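Local coordinates for protein fructose-bisphosphate aldolase class I (Thermoproteus tenax, PDB 1W8S) that is a class I aldolase of the DeoC/LacD family with a TIM-barrel fold, crystallised here with 1,6-di-O-phosphono-beta-D-fructofuranose in its pocket, at residues F34-D39 and V234-D239; S18-Y23 and G57-R62; N154-E159 and K177-G182; Y111-G116 and V143-R148. The protein carries 2 engineered substitutions. All coordinates share one frame; numbering follows the deposited sequence. Where two conformers were deposited one is given.

Contact 1 of 4, residues F34-D39 and V234-D239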
# COMPACT_ATOMS: atom_id res chain seq x y z
N PHE E 34 -20.43 -21.00 -19.97
CA PHE E 34 -20.85 -20.88 -21.37
C PHE E 34 -21.03 -22.19 -22.12
O PHE E 34 -21.48 -22.14 -23.25
CB PHE E 34 -19.84 -20.04 -22.17
CG PHE E 34 -19.59 -18.66 -21.60
CD1 PHE E 34 -20.60 -17.94 -20.98
CD2 PHE E 34 -18.33 -18.07 -21.72
CE1 PHE E 34 -20.36 -16.65 -20.46
CE2 PHE E 34 -18.08 -16.78 -21.22
CZ PHE E 34 -19.09 -16.09 -20.57
N MET E 35 -20.67 -23.33 -21.54
CA MET E 35 -20.78 -24.63 -22.23
C MET E 35 -22.24 -25.06 -22.50
O MET E 35 -22.53 -25.66 -23.55
CB MET E 35 -20.06 -25.74 -21.43
CG MET E 35 -18.54 -25.53 -21.30
SD MET E 35 -17.56 -26.95 -21.86
CE MET E 35 -17.87 -26.92 -23.66
N ASP E 36 -23.15 -24.77 -21.58
CA ASP E 36 -24.56 -25.16 -21.74
C ASP E 36 -25.17 -24.65 -23.06
O ASP E 36 -25.94 -25.37 -23.72
CB ASP E 36 -25.40 -24.64 -20.55
CG ASP E 36 -25.18 -25.45 -19.27
OD1 ASP E 36 -24.57 -26.55 -19.33
OD2 ASP E 36 -25.60 -25.08 -18.15
N ASN E 37 -24.81 -23.42 -23.42
CA ASN E 37 -25.33 -22.72 -24.59
C ASN E 37 -24.13 -21.97 -25.18
O ASN E 37 -23.99 -20.78 -24.93
CB ASN E 37 -26.46 -21.75 -24.14
CG ASN E 37 -27.07 -20.95 -25.28
OD1 ASN E 37 -27.23 -21.45 -26.40
ND2 ASN E 37 -27.45 -19.70 -24.99
N PRO E 38 -23.27 -22.67 -25.92
CA PRO E 38 -21.99 -22.12 -26.39
C PRO E 38 -22.07 -20.74 -27.04
O PRO E 38 -21.07 -20.01 -26.96
CB PRO E 38 -21.47 -23.15 -27.41
CG PRO E 38 -22.20 -24.42 -27.13
CD PRO E 38 -23.41 -24.09 -26.30
N ASP E 39 -23.19 -20.40 -27.68
CA ASP E 39 -23.34 -19.08 -28.26
C ASP E 39 -23.18 -18.00 -27.20
O ASP E 39 -22.85 -16.87 -27.54
CB ASP E 39 -24.70 -18.90 -28.92
CG ASP E 39 -24.91 -19.79 -30.14
OD1 ASP E 39 -23.92 -20.24 -30.77
OD2 ASP E 39 -26.06 -20.08 -30.54
N VAL E 234 -30.95 -16.39 -18.05
CA VAL E 234 -31.26 -16.13 -19.44
C VAL E 234 -30.27 -16.87 -20.37
O VAL E 234 -30.68 -17.77 -21.09
CB VAL E 234 -31.33 -14.61 -19.75
CG1 VAL E 234 -31.50 -14.35 -21.25
CG2 VAL E 234 -32.51 -14.00 -19.00
N TRP E 235 -28.99 -16.52 -20.37
CA TRP E 235 -28.11 -17.02 -21.45
C TRP E 235 -27.52 -18.41 -21.26
O TRP E 235 -26.93 -18.94 -22.21
CB TRP E 235 -27.04 -16.01 -21.86
CG TRP E 235 -26.26 -15.43 -20.78
CD1 TRP E 235 -26.30 -14.15 -20.33
CD2 TRP E 235 -25.26 -16.09 -20.00
NE1 TRP E 235 -25.40 -13.96 -19.31
CE2 TRP E 235 -24.74 -15.14 -19.10
CE3 TRP E 235 -24.76 -17.39 -19.97
CZ2 TRP E 235 -23.78 -15.46 -18.16
CZ3 TRP E 235 -23.76 -17.68 -19.05
CH2 TRP E 235 -23.31 -16.74 -18.16
N GLN E 236 -27.70 -19.03 -20.10
CA GLN E 236 -27.38 -20.47 -19.98
C GLN E 236 -28.51 -21.36 -20.50
O GLN E 236 -28.37 -22.59 -20.48
CB GLN E 236 -27.06 -20.90 -18.54
CG GLN E 236 -25.65 -20.59 -18.09
CD GLN E 236 -25.25 -21.36 -16.82
OE1 GLN E 236 -25.98 -21.39 -15.83
NE2 GLN E 236 -24.07 -21.96 -16.85
N ARG E 237 -29.63 -20.77 -20.92
CA ARG E 237 -30.74 -21.52 -21.52
C ARG E 237 -30.65 -21.56 -23.04
O ARG E 237 -30.37 -20.56 -23.67
CB ARG E 237 -32.08 -20.92 -21.12
CG ARG E 237 -32.24 -20.84 -19.63
CD ARG E 237 -33.57 -20.29 -19.18
NE ARG E 237 -33.67 -20.29 -17.72
CZ ARG E 237 -33.80 -21.37 -16.98
NH1 ARG E 237 -33.86 -22.56 -17.55
NH2 ARG E 237 -33.87 -21.28 -15.65
N ARG E 238 -30.89 -22.73 -23.63
CA ARG E 238 -30.91 -22.86 -25.08
C ARG E 238 -32.11 -22.13 -25.68
O ARG E 238 -32.06 -21.70 -26.84
CB ARG E 238 -30.90 -24.32 -25.50
CG ARG E 238 -29.52 -24.98 -25.42
CD ARG E 238 -29.59 -26.51 -25.31
NE ARG E 238 -30.48 -26.90 -24.20
CZ ARG E 238 -31.25 -27.99 -24.15
NH1 ARG E 238 -31.26 -28.88 -25.14
NH2 ARG E 238 -32.01 -28.18 -23.07
N ASP E 239 -33.18 -21.98 -24.88
CA ASP E 239 -34.33 -21.13 -25.25
C ASP E 239 -34.20 -19.71 -24.65
O ASP E 239 -35.17 -19.14 -24.15
CB ASP E 239 -35.67 -21.81 -24.85
CG ASP E 239 -35.89 -21.87 -23.32
OD1 ASP E 239 -34.90 -22.02 -22.56
OD2 ASP E 239 -37.03 -21.80 -22.79
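Phe34 turns an edge of its ring toward the face of Trp235 in an offset edge-to-face pair, with the planes 60° apart and the ring centroids 5.4 Å from each other. The pair joins two outer pieces of a TIM barrel, the loop between helices 25-28 and 43-53 and the end of the short helix 232-235, yet the Trp235 side chain is about 5 Å from the bound FBP. Phe34 starts out away from the other segment, but its ring swings back, bringing CD1 to 3.7 Å from Trp235 CZ3. Trp235 NE1 bonds to Ala22 O on strand 18-22, which probably helps to fix the rotation of the indole that Phe34 leans on. Phe34 also packs against Arg166 of a second subunit. The CB of Asp36 rests against the carbonyl oxygen of Gln236, whose side-chain amide donates to Asp33 O. Asn37 carries the polar link. With CG anti to the backbone N (chi1 180°), its amide extends across to the helix end, where Tyr45 OH is a further partner of ND2. Asn37 ND2 donates to Trp235 O over 2.9 Å, nearly straight at 170°, and that oxygen lies in the plane of the amide.

Contact 2 of 4, residues S18-Y23 and G57-R62. With FBP (1,6-di-O-phosphono-beta-D-fructofuranose), chain O.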
# COMPACT_ATOMS: atom_id res chain seq x y z
N SER E 18 -36.84 -2.57 -14.50
CA SER E 18 -35.62 -2.74 -15.27
C SER E 18 -35.20 -4.21 -15.36
O SER E 18 -35.34 -4.97 -14.40
CB SER E 18 -34.51 -1.88 -14.63
OG SER E 18 -33.25 -2.02 -15.29
N ILE E 19 -34.74 -4.62 -16.54
CA ILE E 19 -34.03 -5.87 -16.70
C ILE E 19 -32.69 -5.54 -17.33
O ILE E 19 -32.64 -4.94 -18.39
CB ILE E 19 -34.77 -6.87 -17.61
CG1 ILE E 19 -36.18 -7.15 -17.09
CG2 ILE E 19 -33.96 -8.16 -17.70
CD1 ILE E 19 -36.97 -8.10 -17.95
N ILE E 20 -31.63 -5.96 -16.66
CA ILE E 20 -30.27 -5.75 -17.12
C ILE E 20 -29.68 -7.10 -17.39
O ILE E 20 -29.78 -7.97 -16.56
CB ILE E 20 -29.44 -5.05 -16.03
CG1 ILE E 20 -30.03 -3.69 -15.68
CG2 ILE E 20 -28.02 -4.88 -16.49
CD1 ILE E 20 -30.11 -2.79 -16.81
N LEU E 21 -29.09 -7.28 -18.56
CA LEU E 21 -28.46 -8.54 -18.92
C LEU E 21 -26.98 -8.52 -18.49
O LEU E 21 -26.16 -7.80 -19.05
CB LEU E 21 -28.59 -8.82 -20.41
CG LEU E 21 -28.24 -10.25 -20.85
CD1 LEU E 21 -29.13 -11.27 -20.15
CD2 LEU E 21 -28.36 -10.38 -22.35
N ALA E 22 -26.67 -9.33 -17.48
CA ALA E 22 -25.37 -9.32 -16.84
C ALA E 22 -24.45 -10.26 -17.59
O ALA E 22 -24.81 -11.39 -17.87
CB ALA E 22 -25.52 -9.78 -15.40
N TYR E 23 -23.25 -9.81 -17.90
CA TYR E 23 -22.31 -10.58 -18.66
C TYR E 23 -20.86 -10.31 -18.25
O TYR E 23 -19.98 -10.25 -19.11
CB TYR E 23 -22.49 -10.28 -20.12
CG TYR E 23 -21.80 -11.22 -21.06
CD1 TYR E 23 -22.11 -12.57 -21.05
CD2 TYR E 23 -20.89 -10.76 -22.00
CE1 TYR E 23 -21.52 -13.46 -21.96
CE2 TYR E 23 -20.30 -11.63 -22.93
CZ TYR E 23 -20.61 -12.98 -22.89
OH TYR E 23 -20.06 -13.86 -23.77
N GLY E 57 -30.40 -2.84 -20.60
CA GLY E 57 -28.96 -2.68 -20.53
C GLY E 57 -28.22 -4.00 -20.49
O GLY E 57 -28.83 -5.07 -20.34
N VAL E 58 -26.91 -3.89 -20.63
CA VAL E 58 -25.97 -4.99 -20.45
C VAL E 58 -24.87 -4.54 -19.48
O VAL E 58 -24.57 -3.35 -19.38
CB VAL E 58 -25.34 -5.39 -21.80
CG1 VAL E 58 -26.34 -6.02 -22.70
CG2 VAL E 58 -24.71 -4.17 -22.51
N VAL E 59 -24.29 -5.49 -18.75
CA VAL E 59 -23.14 -5.24 -17.88
C VAL E 59 -21.93 -5.95 -18.51
O VAL E 59 -21.96 -7.17 -18.66
CB VAL E 59 -23.38 -5.81 -16.48
CG1 VAL E 59 -22.21 -5.53 -15.56
CG2 VAL E 59 -24.66 -5.25 -15.87
N PHE E 60 -20.91 -5.19 -18.90
CA PHE E 60 -19.68 -5.74 -19.49
C PHE E 60 -18.46 -5.27 -18.67
O PHE E 60 -18.47 -4.16 -18.14
CB PHE E 60 -19.43 -5.20 -20.91
CG PHE E 60 -20.34 -5.73 -22.01
CD1 PHE E 60 -21.18 -6.83 -21.84
CD2 PHE E 60 -20.27 -5.14 -23.27
CE1 PHE E 60 -21.96 -7.27 -22.87
CE2 PHE E 60 -21.04 -5.59 -24.32
CZ PHE E 60 -21.89 -6.66 -24.12
N GLN E 61 -17.42 -6.10 -18.62
CA GLN E 61 -16.07 -5.65 -18.23
C GLN E 61 -15.48 -4.86 -19.38
O GLN E 61 -15.93 -4.93 -20.52
CB GLN E 61 -15.15 -6.84 -17.92
CG GLN E 61 -15.65 -7.81 -16.89
CD GLN E 61 -15.42 -7.36 -15.48
OE1 GLN E 61 -14.58 -6.47 -15.21
NE2 GLN E 61 -16.15 -7.98 -14.56
N ARG E 62 -14.43 -4.10 -19.08
CA ARG E 62 -13.83 -3.18 -20.03
C ARG E 62 -13.37 -3.81 -21.33
O ARG E 62 -13.48 -3.19 -22.36
CB ARG E 62 -12.64 -2.46 -19.41
CG ARG E 62 -11.42 -3.37 -19.10
CD ARG E 62 -10.13 -2.60 -18.76
NE ARG E 62 -9.85 -1.57 -19.77
CZ ARG E 62 -9.23 -0.42 -19.50
NH1 ARG E 62 -8.75 -0.17 -18.29
NH2 ARG E 62 -9.05 0.47 -20.46
P1 FBP O . -26.43 -14.04 -12.64
O1P FBP O . -25.87 -15.04 -13.58
O2P FBP O . -27.93 -13.70 -12.85
O3P FBP O . -26.26 -14.43 -11.17
O1 FBP O . -25.62 -12.69 -12.90
C1 FBP O . -25.82 -11.56 -12.08
C2 FBP O . -24.55 -11.32 -11.24
O2 FBP O . -24.76 -10.21 -10.34
C3 FBP O . -23.29 -11.06 -12.07
O3 FBP O . -23.17 -9.74 -12.59
C4 FBP O . -22.20 -11.41 -11.06
O4 FBP O . -20.95 -11.76 -11.61
C5 FBP O . -22.82 -12.62 -10.37
O5 FBP O . -24.24 -12.46 -10.43
C6 FBP O . -22.32 -12.73 -8.93
O6 FBP O . -22.99 -13.80 -8.29
P2 FBP O . -22.16 -15.01 -7.60
O4P FBP O . -22.96 -16.27 -7.84
O5P FBP O . -20.74 -15.04 -8.15
O6P FBP O . -22.17 -14.85 -6.07
O HOH W 1 -17.79 -8.72 -19.56
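Ile20 CG2 and Val59 CG2 press together at 3.4 Å, tighter than ordinary van der Waals contact, on one face of two neighbouring parallel strands. The torsions aim these methyls at each other: CG2 of Ile20 stands anti to its backbone N, while in Val59 CG1 takes that place and CG2 lies anti to the carbonyl carbon. The two side chains cross at about a right angle. Gly57, lacking a side chain, lets Ile20 CD1 pack against its backbone, 3.9 Å from the glycine CA.

Strands 18-22 and 57-60 run in the same direction with their axes at 33°, as adjacent staves of the TIM barrel. Leu21 sits at the centre of the backbone pairing. Its N donates to Gly57 O at 2.8 Å, and its O accepts from Val59 N at 3.0 Å; Val58 CA also approaches that oxygen, at 3.1 Å. A weak, bent bond from Tyr23 N to Val59 O continues the pairing, and beyond it one water joins Tyr23 O to Gln61 N. The rings of Tyr23 and Phe60 meet obliquely, CD2 of Tyr23 lying 3.8 Å from CE1 of Phe60. The tyrosine hydroxyl is bonded to Ser40 O and to Arg166 of a second subunit. Ala22 CB faces inward, 3.7 Å from O3 of the bound FBP.

Strands 227-230 and 75-81 extend the sheet beyond 18-22 and 57-60 respectively, while helix 43-53 covers Leu21, Val58, Tyr23 and Phe60 from outside.

Contact 3 of 4, residues N154-E159 and K177-G182. With FBP (1,6-di-O-phosphono-beta-D-fructofuranose), chain O.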
# COMPACT_ATOMS: atom_id res chain seq x y z
N ASN E 154 -24.26 -17.25 5.39
CA ASN E 154 -25.40 -17.50 4.51
C ASN E 154 -25.71 -16.20 3.77
O ASN E 154 -26.33 -15.29 4.32
CB ASN E 154 -26.59 -18.00 5.32
CG ASN E 154 -27.85 -18.16 4.48
OD1 ASN E 154 -27.82 -18.09 3.26
ND2 ASN E 154 -29.00 -18.36 5.17
N GLU E 155 -25.21 -16.10 2.55
CA GLU E 155 -25.34 -14.89 1.78
C GLU E 155 -26.78 -14.45 1.45
O GLU E 155 -26.98 -13.29 1.11
CB GLU E 155 -24.54 -15.00 0.49
CG GLU E 155 -23.04 -15.02 0.74
CD GLU E 155 -22.22 -15.12 -0.53
OE1 GLU E 155 -22.65 -14.62 -1.58
OE2 GLU E 155 -21.12 -15.68 -0.46
N THR E 156 -27.74 -15.37 1.52
CA THR E 156 -29.13 -15.03 1.25
C THR E 156 -29.98 -14.97 2.51
O THR E 156 -31.17 -14.87 2.44
CB THR E 156 -29.76 -16.02 0.24
OG1 THR E 156 -29.67 -17.35 0.73
CG2 THR E 156 -29.00 -16.03 -1.09
N ALA E 157 -29.36 -15.00 3.68
CA ALA E 157 -30.10 -14.77 4.93
C ALA E 157 -30.75 -13.40 4.92
O ALA E 157 -30.18 -12.46 4.41
CB ALA E 157 -29.17 -14.90 6.12
N PRO E 158 -31.95 -13.28 5.48
CA PRO E 158 -32.68 -12.00 5.46
C PRO E 158 -31.85 -10.81 5.94
O PRO E 158 -31.83 -9.78 5.30
CB PRO E 158 -33.87 -12.26 6.39
CG PRO E 158 -34.13 -13.70 6.27
CD PRO E 158 -32.74 -14.33 6.15
N GLU E 159 -31.17 -10.99 7.06
CA GLU E 159 -30.40 -9.93 7.70
C GLU E 159 -29.11 -9.59 6.95
O GLU E 159 -28.63 -8.47 7.00
CB GLU E 159 -30.11 -10.32 9.15
CG GLU E 159 -29.04 -11.38 9.35
CD GLU E 159 -29.51 -12.83 9.29
OE1 GLU E 159 -30.71 -13.12 8.99
OE2 GLU E 159 -28.63 -13.68 9.55
N LYS E 177 -27.36 -3.74 -6.69
CA LYS E 177 -27.64 -5.11 -7.02
C LYS E 177 -27.36 -5.94 -5.80
O LYS E 177 -26.30 -5.82 -5.20
CB LYS E 177 -26.76 -5.57 -8.18
CG LYS E 177 -26.81 -7.05 -8.47
CD LYS E 177 -26.25 -7.39 -9.89
CE LYS E 177 -24.76 -7.10 -10.04
NZ LYS E 177 -24.09 -7.88 -11.13
N ILE E 178 -28.33 -6.74 -5.37
CA ILE E 178 -28.19 -7.60 -4.19
C ILE E 178 -28.86 -8.95 -4.46
O ILE E 178 -29.64 -9.07 -5.39
CB ILE E 178 -28.82 -6.95 -2.93
CG1 ILE E 178 -30.33 -6.79 -3.08
CG2 ILE E 178 -28.13 -5.61 -2.60
CD1 ILE E 178 -31.00 -6.21 -1.88
N LYS E 179 -28.54 -9.93 -3.63
CA LYS E 179 -29.10 -11.28 -3.74
C LYS E 179 -30.51 -11.35 -3.17
O LYS E 179 -30.86 -10.65 -2.22
CB LYS E 179 -28.19 -12.30 -3.01
CG LYS E 179 -26.80 -12.43 -3.70
CD LYS E 179 -25.97 -13.65 -3.24
CE LYS E 179 -24.84 -13.90 -4.25
NZ LYS E 179 -23.94 -15.07 -3.93
N TYR E 180 -31.32 -12.22 -3.75
CA TYR E 180 -32.67 -12.47 -3.28
C TYR E 180 -32.64 -13.34 -2.02
O TYR E 180 -31.84 -14.28 -1.93
CB TYR E 180 -33.46 -13.17 -4.40
CG TYR E 180 -34.93 -13.32 -4.15
CD1 TYR E 180 -35.69 -12.27 -3.64
CD2 TYR E 180 -35.59 -14.50 -4.45
CE1 TYR E 180 -37.04 -12.39 -3.40
CE2 TYR E 180 -36.97 -14.64 -4.21
CZ TYR E 180 -37.68 -13.57 -3.69
OH TYR E 180 -39.04 -13.68 -3.44
N THR E 181 -33.52 -13.03 -1.06
CA THR E 181 -33.67 -13.84 0.15
C THR E 181 -34.49 -15.12 -0.06
O THR E 181 -34.49 -16.00 0.81
CB THR E 181 -34.35 -13.02 1.26
OG1 THR E 181 -35.60 -12.45 0.78
CG2 THR E 181 -33.43 -11.84 1.68
N GLY E 182 -35.22 -15.21 -1.17
CA GLY E 182 -36.09 -16.36 -1.42
C GLY E 182 -37.55 -16.15 -1.03
O GLY E 182 -38.37 -17.06 -1.16
P1 FBP O . -26.43 -14.04 -12.64
O1P FBP O . -25.87 -15.04 -13.58
O2P FBP O . -27.93 -13.70 -12.85
O3P FBP O . -26.26 -14.43 -11.17
O1 FBP O . -25.62 -12.69 -12.90
C1 FBP O . -25.82 -11.56 -12.08
C2 FBP O . -24.55 -11.32 -11.24
O2 FBP O . -24.76 -10.21 -10.34
C3 FBP O . -23.29 -11.06 -12.07
O3 FBP O . -23.17 -9.74 -12.59
C4 FBP O . -22.20 -11.41 -11.06
O4 FBP O . -20.95 -11.76 -11.61
C5 FBP O . -22.82 -12.62 -10.37
O5 FBP O . -24.24 -12.46 -10.43
C6 FBP O . -22.32 -12.73 -8.93
O6 FBP O . -22.99 -13.80 -8.29
P2 FBP O . -22.16 -15.01 -7.60
O4P FBP O . -22.96 -16.27 -7.84
O5P FBP O . -20.74 -15.04 -8.15
O6P FBP O . -22.17 -14.85 -6.07
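Lys179 NZ is gripped by two acidic groups, donating to Glu155 OE1 at 2.7 Å in a salt bridge and to phosphate oxygen O6P of the bound FBP at 2.8 Å. The contact belongs to the beta-alpha-beta unit of the TIM barrel made by strand 141-145, helix 158-171 and strand 175-179, and brings the approach to the helix against the strand's C-terminal end. Extended beyond CG, the lysine chain crosses that of Glu155 obliquely. Its ammonium meets the carboxylate on the syn side of OE1, 34° out of plane. The other carboxylate oxygen, OE2, pairs with Arg148 NE; the acid thus holds two basic residues beside the phosphate and probably helps to orient them. Lys177, two residues earlier on the strand, reaches the sugar, its NZ so close to both O2 and O3 that the exact lengths are doubtful.

Further along both segments, Thr156 CG2 lies 3.4 Å from Tyr180 O, and Thr181 CG2 rests near Pro158 CA. A type I turn runs from Asn154 to Ala157. Within it Asn154 OD1 forms an Asx turn, accepting from Thr156 N at 3.2 Å and from Thr156 OG1. Across the segments, Thr181 CA directs its hydrogen at Thr156 O, 3.5 Å away.

Contact 4 of 4, residues Y111-G116 and V143-R148. Engineered in segment 143-148: Glu144 (natural residue Trp), Phe146 (natural residue Tyr). With FBP (1,6-di-O-phosphono-beta-D-fructofuranose), chain O.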
# COMPACT_ATOMS: atom_id res chain seq x y z
N TYR E 111 -19.66 -1.54 -9.52
CA TYR E 111 -18.55 -1.89 -8.64
C TYR E 111 -19.03 -2.86 -7.55
O TYR E 111 -19.99 -2.58 -6.83
CB TYR E 111 -17.91 -0.65 -8.00
CG TYR E 111 -16.60 -0.91 -7.28
CD1 TYR E 111 -15.41 -0.89 -7.97
CD2 TYR E 111 -16.55 -1.15 -5.89
CE1 TYR E 111 -14.19 -1.09 -7.32
CE2 TYR E 111 -15.37 -1.38 -5.24
CZ TYR E 111 -14.18 -1.37 -5.95
OH TYR E 111 -13.01 -1.58 -5.28
N THR E 112 -18.36 -4.01 -7.48
CA THR E 112 -18.66 -5.01 -6.45
C THR E 112 -17.97 -4.74 -5.13
O THR E 112 -16.77 -4.41 -5.09
CB THR E 112 -18.29 -6.41 -6.97
OG1 THR E 112 -19.12 -6.71 -8.09
CG2 THR E 112 -18.65 -7.47 -5.95
N ILE E 113 -18.74 -4.87 -4.04
CA ILE E 113 -18.15 -4.85 -2.72
C ILE E 113 -18.51 -6.14 -2.00
O ILE E 113 -19.58 -6.71 -2.26
CB ILE E 113 -18.56 -3.63 -1.90
CG1 ILE E 113 -20.10 -3.56 -1.73
CG2 ILE E 113 -18.03 -2.35 -2.52
CD1 ILE E 113 -20.57 -2.52 -0.75
N TYR E 114 -17.61 -6.59 -1.12
CA TYR E 114 -17.83 -7.77 -0.27
C TYR E 114 -17.72 -7.38 1.21
O TYR E 114 -16.70 -7.62 1.87
CB TYR E 114 -16.83 -8.89 -0.57
CG TYR E 114 -16.78 -9.32 -2.01
CD1 TYR E 114 -17.87 -9.86 -2.63
CD2 TYR E 114 -15.60 -9.17 -2.76
CE1 TYR E 114 -17.80 -10.25 -3.99
CE2 TYR E 114 -15.54 -9.55 -4.11
CZ TYR E 114 -16.64 -10.09 -4.70
OH TYR E 114 -16.57 -10.49 -6.02
N PRO E 115 -18.76 -6.77 1.74
CA PRO E 115 -18.82 -6.47 3.17
C PRO E 115 -18.55 -7.69 4.00
O PRO E 115 -18.98 -8.81 3.65
CB PRO E 115 -20.24 -5.96 3.36
CG PRO E 115 -20.64 -5.44 2.06
CD PRO E 115 -19.95 -6.29 1.04
N GLY E 116 -17.80 -7.50 5.06
CA GLY E 116 -17.35 -8.59 5.93
C GLY E 116 -15.97 -9.13 5.58
O GLY E 116 -15.29 -9.67 6.44
N VAL E 143 -23.78 -0.15 -7.14
CA VAL E 143 -22.97 -0.92 -6.22
C VAL E 143 -23.62 -2.29 -6.13
O VAL E 143 -24.81 -2.41 -5.81
CB VAL E 143 -22.92 -0.30 -4.84
CG1 VAL E 143 -22.22 -1.25 -3.80
CG2 VAL E 143 -22.27 1.10 -4.90
N GLU E 144 -22.80 -3.29 -6.40
CA GLU E 144 -23.15 -4.71 -6.33
C GLU E 144 -22.66 -5.16 -4.96
O GLU E 144 -21.47 -5.28 -4.74
CB GLU E 144 -22.48 -5.43 -7.52
CG GLU E 144 -22.53 -4.53 -8.77
CD GLU E 144 -21.80 -5.04 -10.02
OE1 GLU E 144 -22.40 -5.03 -11.15
OE2 GLU E 144 -20.58 -5.36 -9.89
N SER E 145 -23.59 -5.31 -4.02
CA SER E 145 -23.26 -5.49 -2.61
C SER E 145 -23.53 -6.93 -2.21
O SER E 145 -24.71 -7.33 -2.06
CB SER E 145 -24.11 -4.55 -1.77
OG SER E 145 -23.68 -4.51 -0.41
N PHE E 146 -22.44 -7.67 -2.02
CA PHE E 146 -22.47 -9.13 -1.78
C PHE E 146 -21.60 -9.46 -0.60
O PHE E 146 -20.42 -9.82 -0.76
CB PHE E 146 -21.92 -9.90 -2.98
CG PHE E 146 -22.72 -9.74 -4.24
CD1 PHE E 146 -24.09 -9.89 -4.26
CD2 PHE E 146 -22.07 -9.45 -5.44
CE1 PHE E 146 -24.82 -9.77 -5.43
CE2 PHE E 146 -22.78 -9.31 -6.61
CZ PHE E 146 -24.18 -9.48 -6.61
N PRO E 147 -22.15 -9.34 0.61
CA PRO E 147 -21.40 -9.73 1.81
C PRO E 147 -20.87 -11.12 1.70
O PRO E 147 -21.57 -12.04 1.28
CB PRO E 147 -22.46 -9.61 2.94
CG PRO E 147 -23.41 -8.56 2.44
CD PRO E 147 -23.45 -8.75 0.96
N ARG E 148 -19.61 -11.28 2.07
CA ARG E 148 -18.89 -12.52 1.87
C ARG E 148 -17.60 -12.40 2.63
O ARG E 148 -16.92 -11.38 2.52
CB ARG E 148 -18.56 -12.71 0.38
CG ARG E 148 -18.05 -14.05 0.01
CD ARG E 148 -17.96 -14.24 -1.48
NE ARG E 148 -19.30 -14.23 -2.08
CZ ARG E 148 -19.55 -13.99 -3.36
NH1 ARG E 148 -18.57 -13.69 -4.20
NH2 ARG E 148 -20.81 -14.01 -3.81
P1 FBP O . -26.43 -14.04 -12.64
O1P FBP O . -25.87 -15.04 -13.58
O2P FBP O . -27.93 -13.70 -12.85
O3P FBP O . -26.26 -14.43 -11.17
O1 FBP O . -25.62 -12.69 -12.90
C1 FBP O . -25.82 -11.56 -12.08
C2 FBP O . -24.55 -11.32 -11.24
O2 FBP O . -24.76 -10.21 -10.34
C3 FBP O . -23.29 -11.06 -12.07
O3 FBP O . -23.17 -9.74 -12.59
C4 FBP O . -22.20 -11.41 -11.06
O4 FBP O . -20.95 -11.76 -11.61
C5 FBP O . -22.82 -12.62 -10.37
O5 FBP O . -24.24 -12.46 -10.43
C6 FBP O . -22.32 -12.73 -8.93
O6 FBP O . -22.99 -13.80 -8.29
P2 FBP O . -22.16 -15.01 -7.60
O4P FBP O . -22.96 -16.27 -7.84
O5P FBP O . -20.74 -15.04 -8.15
O6P FBP O . -22.17 -14.85 -6.07
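CG of Tyr114 lies anti to its carbonyl carbon (chi1 -55°), whereas CG of Arg148 lies anti to its backbone N (chi1 -169°) and the arginine chain then bends at chi3. The two side chains lie side by side and point the same way, with the ring carbon CE1 of Tyr114 3.5 Å from NH1 of Arg148. Ring and guanidinium planes are 31° apart, and Tyr114 CD1 lies over one guanidinium face. At its edge the guanidinium turns to acceptors: NH2 makes a weak bond to phosphate oxygen O6P of FBP, while NE is taken by Glu155. At the tyrosine edge, Phe146 O lies in the ring plane, 3.2 Å from CD1.

Earlier in both segments, strands 108-113 and 141-145 are parallel neighbours in the TIM barrel, linked by helix 120-137 as a beta-alpha-beta crossover. Glu144 N donates to Tyr111 O, Ile113 N to Glu144 O at 2.8 Å, and Phe146 N to Ile113 O. Past the strand ends the pairing resumes with Arg148 N to Pro115 O, 3.0 Å. On the face toward the helices, Ile113 CD1 touches Val143 CG1 at 3.7 Å, and Ser145 OG bonds to Ala164 O. On the other face Glu144, engineered in place of Trp, turns its carboxylate to Thr112; the position of OE2, and with it the bond from Thr112 OG1, is less sure. Phe146, engineered in place of Tyr, follows the strand and packs CD2 against Thr112 CG2, while its CZ lies 3.8 Å from FBP O2.

How the contacts relate
Contacts 2, 3 and 4 all reach the bound FBP from one barrel sheet: contact 2 brings Ala22 to the sugar, while contacts 3 and 4 supply Lys179 and, by a weak bond, Arg148 to the same phosphate oxygen. Contacts 3 and 4 adjoin, their centres about 12 Å apart; Glu155 and Arg148 join them, and Lys177 O lies 3.0 Å from Ser145 N between neighbouring strands. Contact 2 does not touch contact 3, their nearest atoms being about 5 Å apart. Contact 1 lies toward the outside, its centre about 19 Å from that of the chain, yet it backs contact 2 through Trp235 and Phe34. Contacts 1 and 2 both touch the second subunit. Along the chain, contacts 3 and 4 are nested within the loop closed by contact 1.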